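Local coordinates for tyrocidine synthase 3 (Brevibacillus parabrevis, PDB 4MRT), which probably carries amino acids and the growing peptide as thioesters on a phosphopantetheine arm during non-ribosomal synthesis of tyrocidine, at residues A[47-51]-A[62-68]. The protein carries 1 engineered substitution. Sequence-based numbering, arbitrary orientation.
Sequences AMAVA and LPLKVLF. With COA (coenzyme A), chain D.
The Phe68 ring meets Ala47 CB obliquely through CE2, at 4.3 Å, while one face bears coenzyme A, whose carbon C6P lies 3.2 Å above the ring plane, displaced toward the rim. At the ring edge, in plane, lies Leu64 O. With CG anti to its carbonyl carbon (chi1 -84°), Phe68 swings its ring toward 47-51, between that helix and coenzyme A. It also stacks with Phe38 and belongs to the coenzyme A pocket, consistent with phosphopantetheine loading; the chain of another protein packs on Met48, Leu64 and Phe68. Ala47 CB also touches Leu67 CD2 at 3.8 Å and Leu64 CD1 at 3.9 Å. Met48 crosses Leu64 at about a right angle and sets SD 3.9 Å from Leu64 CG. Val50 CG1 packs on Leu67 CD2 at 4.0 Å, and Ala51 CB lies against Leu62 CB. A water bridges this apolar seam, donating to Ala51 O (2.7 Å) and accepting from Leu62 N (2.8 Å). The contact joins helices 44-58 and 64-69 of the carrier-protein bundle, the N-to-C directions of their short segments 115° apart; helix 73-81 packs on Leu62 and Leu67, and helix 13-26 covers Val50.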
ATOM      1  N   ALA A  47       0.416   9.342   3.805  1.00 19.95           N
ATOM      2  CA  ALA A  47      -0.067   9.414   5.185  1.00 19.36           C
ATOM      3  C   ALA A  47       1.093   9.756   6.129  1.00 20.89           C
ATOM      4  O   ALA A  47       0.887  10.490   7.095  1.00 19.45           O
ATOM      5  CB  ALA A  47      -0.752   8.106   5.600  1.00 18.79           C
ATOM      6  N   MET A  48       2.308   9.251   5.831  1.00 22.25           N
ATOM      7  CA  MET A  48       3.502   9.505   6.675  1.00 23.27           C
ATOM      8  C   MET A  48       3.859  10.986   6.592  1.00 23.14           C
ATOM      9  O   MET A  48       4.156  11.594   7.596  1.00 21.61           O
ATOM     10  CB  MET A  48       4.766   8.748   6.237  1.00 23.64           C
ATOM     11  CG  MET A  48       4.703   7.240   6.068  1.00 25.83           C
ATOM     12  SD  MET A  48       4.076   6.386   7.509  1.00 28.64           S
ATOM     13  CE  MET A  48       2.378   6.274   6.986  1.00 31.68           C
ATOM     14  N   ALA A  49       3.905  11.505   5.368  1.00 22.65           N
ATOM     15  CA  ALA A  49       4.121  12.921   5.132  1.00 24.08           C
ATOM     16  C   ALA A  49       3.073  13.753   5.852  1.00 24.98           C
ATOM     17  O   ALA A  49       3.417  14.779   6.439  1.00 26.11           O
ATOM     18  CB  ALA A  49       4.099  13.233   3.646  1.00 23.76           C
ATOM     19  N   VAL A  50       1.809  13.334   5.823  1.00 23.44           N
ATOM     20  CA  VAL A  50       0.777  14.045   6.592  1.00 23.25           C
ATOM     21  C   VAL A  50       1.100  14.080   8.084  1.00 24.17           C
ATOM     22  O   VAL A  50       0.997  15.146   8.698  1.00 23.84           O
ATOM     23  CB  VAL A  50      -0.651  13.498   6.371  1.00 22.97           C
ATOM     24  CG1 VAL A  50      -1.642  14.068   7.396  1.00 23.78           C
ATOM     25  CG2 VAL A  50      -1.122  13.817   4.973  1.00 22.53           C
ATOM     26  N   ALA A  51       1.467  12.933   8.661  1.00 24.82           N
ATOM     27  CA  ALA A  51       1.810  12.834  10.080  1.00 26.00           C
ATOM     28  C   ALA A  51       3.071  13.634  10.454  1.00 27.73           C
ATOM     29  O   ALA A  51       3.133  14.264  11.519  1.00 30.33           O
ATOM     30  CB  ALA A  51       1.974  11.370  10.473  1.00 26.17           C
ATOM     31  N   LEU A  62       0.843  12.145  15.564  1.00 35.35           N
ATOM     32  CA  LEU A  62      -0.334  11.536  14.949  1.00 32.58           C
ATOM     33  C   LEU A  62      -0.038  10.066  14.660  1.00 31.20           C
ATOM     34  O   LEU A  62       0.619   9.759  13.663  1.00 29.80           O
ATOM     35  CB  LEU A  62      -0.696  12.265  13.654  1.00 32.50           C
ATOM     36  CG  LEU A  62      -1.865  11.749  12.821  1.00 32.50           C
ATOM     37  CD1 LEU A  62      -3.104  11.621  13.686  1.00 33.13           C
ATOM     38  CD2 LEU A  62      -2.131  12.666  11.635  1.00 34.18           C
ATOM     39  N   PRO A  63      -0.527   9.145  15.519  1.00 30.18           N
ATOM     40  CA  PRO A  63      -0.274   7.745  15.197  1.00 26.34           C
ATOM     41  C   PRO A  63      -0.936   7.403  13.867  1.00 24.86           C
ATOM     42  O   PRO A  63      -2.019   7.890  13.547  1.00 23.29           O
ATOM     43  CB  PRO A  63      -0.911   6.987  16.372  1.00 26.86           C
ATOM     44  CG  PRO A  63      -1.024   8.004  17.475  1.00 27.47           C
ATOM     45  CD  PRO A  63      -1.344   9.274  16.736  1.00 28.83           C
ATOM     46  N   LEU A  64      -0.257   6.609  13.062  1.00 24.07           N
ATOM     47  CA  LEU A  64      -0.759   6.313  11.740  1.00 23.62           C
ATOM     48  C   LEU A  64      -2.075   5.580  11.784  1.00 23.97           C
ATOM     49  O   LEU A  64      -2.939   5.827  10.943  1.00 26.08           O
ATOM     50  CB  LEU A  64       0.273   5.563  10.920  1.00 22.68           C
ATOM     51  CG  LEU A  64       1.274   6.454  10.177  1.00 24.01           C
ATOM     52  CD1 LEU A  64       0.567   7.438   9.260  1.00 23.89           C
ATOM     53  CD2 LEU A  64       2.213   7.204  11.105  1.00 23.21           C
ATOM     54  N   LYS A  65      -2.233   4.696  12.767  1.00 24.70           N
ATOM     55  CA  LYS A  65      -3.453   3.919  12.921  1.00 25.91           C
ATOM     56  C   LYS A  65      -4.670   4.827  13.111  1.00 24.93           C
ATOM     57  O   LYS A  65      -5.759   4.497  12.673  1.00 23.30           O
ATOM     58  CB  LYS A  65      -3.335   2.904  14.082  1.00 28.29           C
ATOM     59  CG  LYS A  65      -3.473   3.495  15.481  1.00 32.09           C
ATOM     60  CD  LYS A  65      -2.863   2.618  16.570  1.00 35.32           C
ATOM     61  CE  LYS A  65      -3.432   1.207  16.537  1.00 38.81           C
ATOM     62  NZ  LYS A  65      -3.251   0.488  17.837  1.00 40.34           N
ATOM     63  N   VAL A  66      -4.473   5.979  13.750  1.00 25.87           N
ATOM     64  CA  VAL A  66      -5.537   6.971  13.892  1.00 25.39           C
ATOM     65  C   VAL A  66      -5.948   7.582  12.553  1.00 24.84           C
ATOM     66  O   VAL A  66      -7.142   7.711  12.267  1.00 25.24           O
ATOM     67  CB  VAL A  66      -5.126   8.070  14.891  1.00 26.71           C
ATOM     68  CG1 VAL A  66      -6.107   9.242  14.842  1.00 28.28           C
ATOM     69  CG2 VAL A  66      -5.053   7.469  16.289  1.00 25.81           C
ATOM     70  N   LEU A  67      -4.976   7.950  11.720  1.00 23.27           N
ATOM     71  CA  LEU A  67      -5.283   8.476  10.394  1.00 23.35           C
ATOM     72  C   LEU A  67      -6.048   7.455   9.549  1.00 22.58           C
ATOM     73  O   LEU A  67      -7.021   7.783   8.869  1.00 20.95           O
ATOM     74  CB  LEU A  67      -3.990   8.917   9.710  1.00 25.62           C
ATOM     75  CG  LEU A  67      -4.062   9.514   8.306  1.00 28.27           C
ATOM     76  CD1 LEU A  67      -5.255  10.435   8.089  1.00 30.55           C
ATOM     77  CD2 LEU A  67      -2.767  10.264   8.050  1.00 28.73           C
ATOM     78  N   PHE A  68      -5.638   6.192   9.622  1.00 20.61           N
ATOM     79  CA  PHE A  68      -6.331   5.130   8.873  1.00 19.29           C
ATOM     80  C   PHE A  68      -7.735   4.829   9.393  1.00 18.77           C
ATOM     81  O   PHE A  68      -8.634   4.488   8.625  1.00 16.72           O
ATOM     82  CB  PHE A  68      -5.479   3.861   8.890  1.00 19.28           C
ATOM     83  CG  PHE A  68      -4.431   3.851   7.842  1.00 19.70           C
ATOM     84  CD1 PHE A  68      -4.722   3.369   6.569  1.00 19.20           C
ATOM     85  CD2 PHE A  68      -3.166   4.329   8.104  1.00 19.20           C
ATOM     86  CE1 PHE A  68      -3.755   3.359   5.596  1.00 20.00           C
ATOM     87  CE2 PHE A  68      -2.199   4.327   7.121  1.00 20.50           C
ATOM     88  CZ  PHE A  68      -2.485   3.842   5.872  1.00 20.03           C
TER
HETATM   89  N1A COA D 302      -2.365  -5.716   5.573  1.00 19.29           N
HETATM   90  C2A COA D 302      -2.045  -6.199   4.356  1.00 18.55           C
HETATM   91  N3A COA D 302      -2.574  -5.763   3.214  1.00 18.38           N
HETATM   92  C4A COA D 302      -3.517  -4.788   3.240  1.00 19.02           C
HETATM   93  C5A COA D 302      -3.938  -4.216   4.522  1.00 18.26           C
HETATM   94  C6A COA D 302      -3.295  -4.744   5.726  1.00 19.16           C
HETATM   95  N6A COA D 302      -3.641  -4.254   6.933  1.00 17.69           N
HETATM   96  N7A COA D 302      -4.868  -3.276   4.264  1.00 18.86           N
HETATM   97  C8A COA D 302      -5.050  -3.263   2.925  1.00 18.45           C
HETATM   98  N9A COA D 302      -4.250  -4.177   2.325  1.00 17.74           N
HETATM   99  C1B COA D 302      -4.121  -4.425   0.868  1.00 18.14           C
HETATM  100  C2B COA D 302      -5.419  -4.253   0.103  1.00 17.56           C
HETATM  101  O2B COA D 302      -5.517  -5.329  -0.851  1.00 17.32           O
HETATM  102  C3B COA D 302      -5.193  -2.939  -0.633  1.00 17.63           C
HETATM  103  O3B COA D 302      -5.873  -2.866  -1.878  1.00 18.36           O
HETATM  104  P3B COA D 302      -7.170  -1.929  -2.130  1.00 21.16           P
HETATM  105  O7A COA D 302      -7.160  -1.620  -3.596  1.00 20.77           O
HETATM  106  O8A COA D 302      -8.362  -2.768  -1.752  1.00 21.53           O
HETATM  107  O9A COA D 302      -6.973  -0.758  -1.223  1.00 23.24           O
HETATM  108  C4B COA D 302      -3.708  -3.018  -0.903  1.00 17.33           C
HETATM  109  O4B COA D 302      -3.169  -3.493   0.305  1.00 16.26           O
HETATM  110  C5B COA D 302      -3.041  -1.723  -1.294  1.00 17.41           C
HETATM  111  O5B COA D 302      -1.638  -1.881  -1.105  1.00 18.46           O
HETATM  112  P1A COA D 302      -0.705  -0.609  -1.404  1.00 17.85           P
HETATM  113  O1A COA D 302      -0.960  -0.150  -2.809  1.00 16.59           O
HETATM  114  O2A COA D 302       0.706  -1.009  -1.052  1.00 18.66           O
HETATM  115  O3A COA D 302      -1.328   0.482  -0.429  1.00 19.97           O
HETATM  116  P2A COA D 302      -0.453   1.465   0.494  1.00 22.52           P
HETATM  117  O4A COA D 302       1.002   1.566   0.058  1.00 21.64           O
HETATM  118  O5A COA D 302      -1.233   2.786   0.591  1.00 23.18           O
HETATM  119  O6A COA D 302      -0.516   0.843   1.997  1.00 24.06           O
HETATM  120  CBP COA D 302      -0.749  -0.823   3.789  1.00 25.19           C
HETATM  121  CCP COA D 302      -1.094  -0.406   2.353  1.00 24.93           C
HETATM  122  CDP COA D 302       0.450  -0.248   4.530  1.00 24.49           C
HETATM  123  CEP COA D 302      -1.485  -2.007   4.364  1.00 24.22           C
HETATM  124  CAP COA D 302      -1.726   0.247   4.465  1.00 26.20           C
HETATM  125  OAP COA D 302      -3.049   0.249   3.899  1.00 25.65           O
HETATM  126  C9P COA D 302      -1.953   0.135   5.983  1.00 27.36           C
HETATM  127  O9P COA D 302      -1.072   0.413   6.796  1.00 26.73           O
HETATM  128  N8P COA D 302      -3.149  -0.289   6.408  1.00 30.78           N
HETATM  129  C7P COA D 302      -3.433  -0.520   7.823  1.00 31.17           C
HETATM  130  C6P COA D 302      -4.021   0.697   8.522  1.00 32.39           C
HETATM  131  C5P COA D 302      -4.428   0.356   9.952  1.00 32.90           C
HETATM  132  O5P COA D 302      -3.533   0.200  10.762  1.00 30.70           O
HETATM  133  N4P COA D 302      -5.746   0.270  10.260  1.00 36.50           N
HETATM  134  C3P COA D 302      -6.251  -0.075  11.600  1.00 39.23           C
HETATM  135  C2P COA D 302      -7.067   1.027  12.289  1.00 43.05           C
HETATM  136  S1P COA D 302      -7.433   0.616  14.035  1.00 48.77           S
HETATM  137  O   HOH W   1       2.940  13.020  13.932  1.00 40.56           O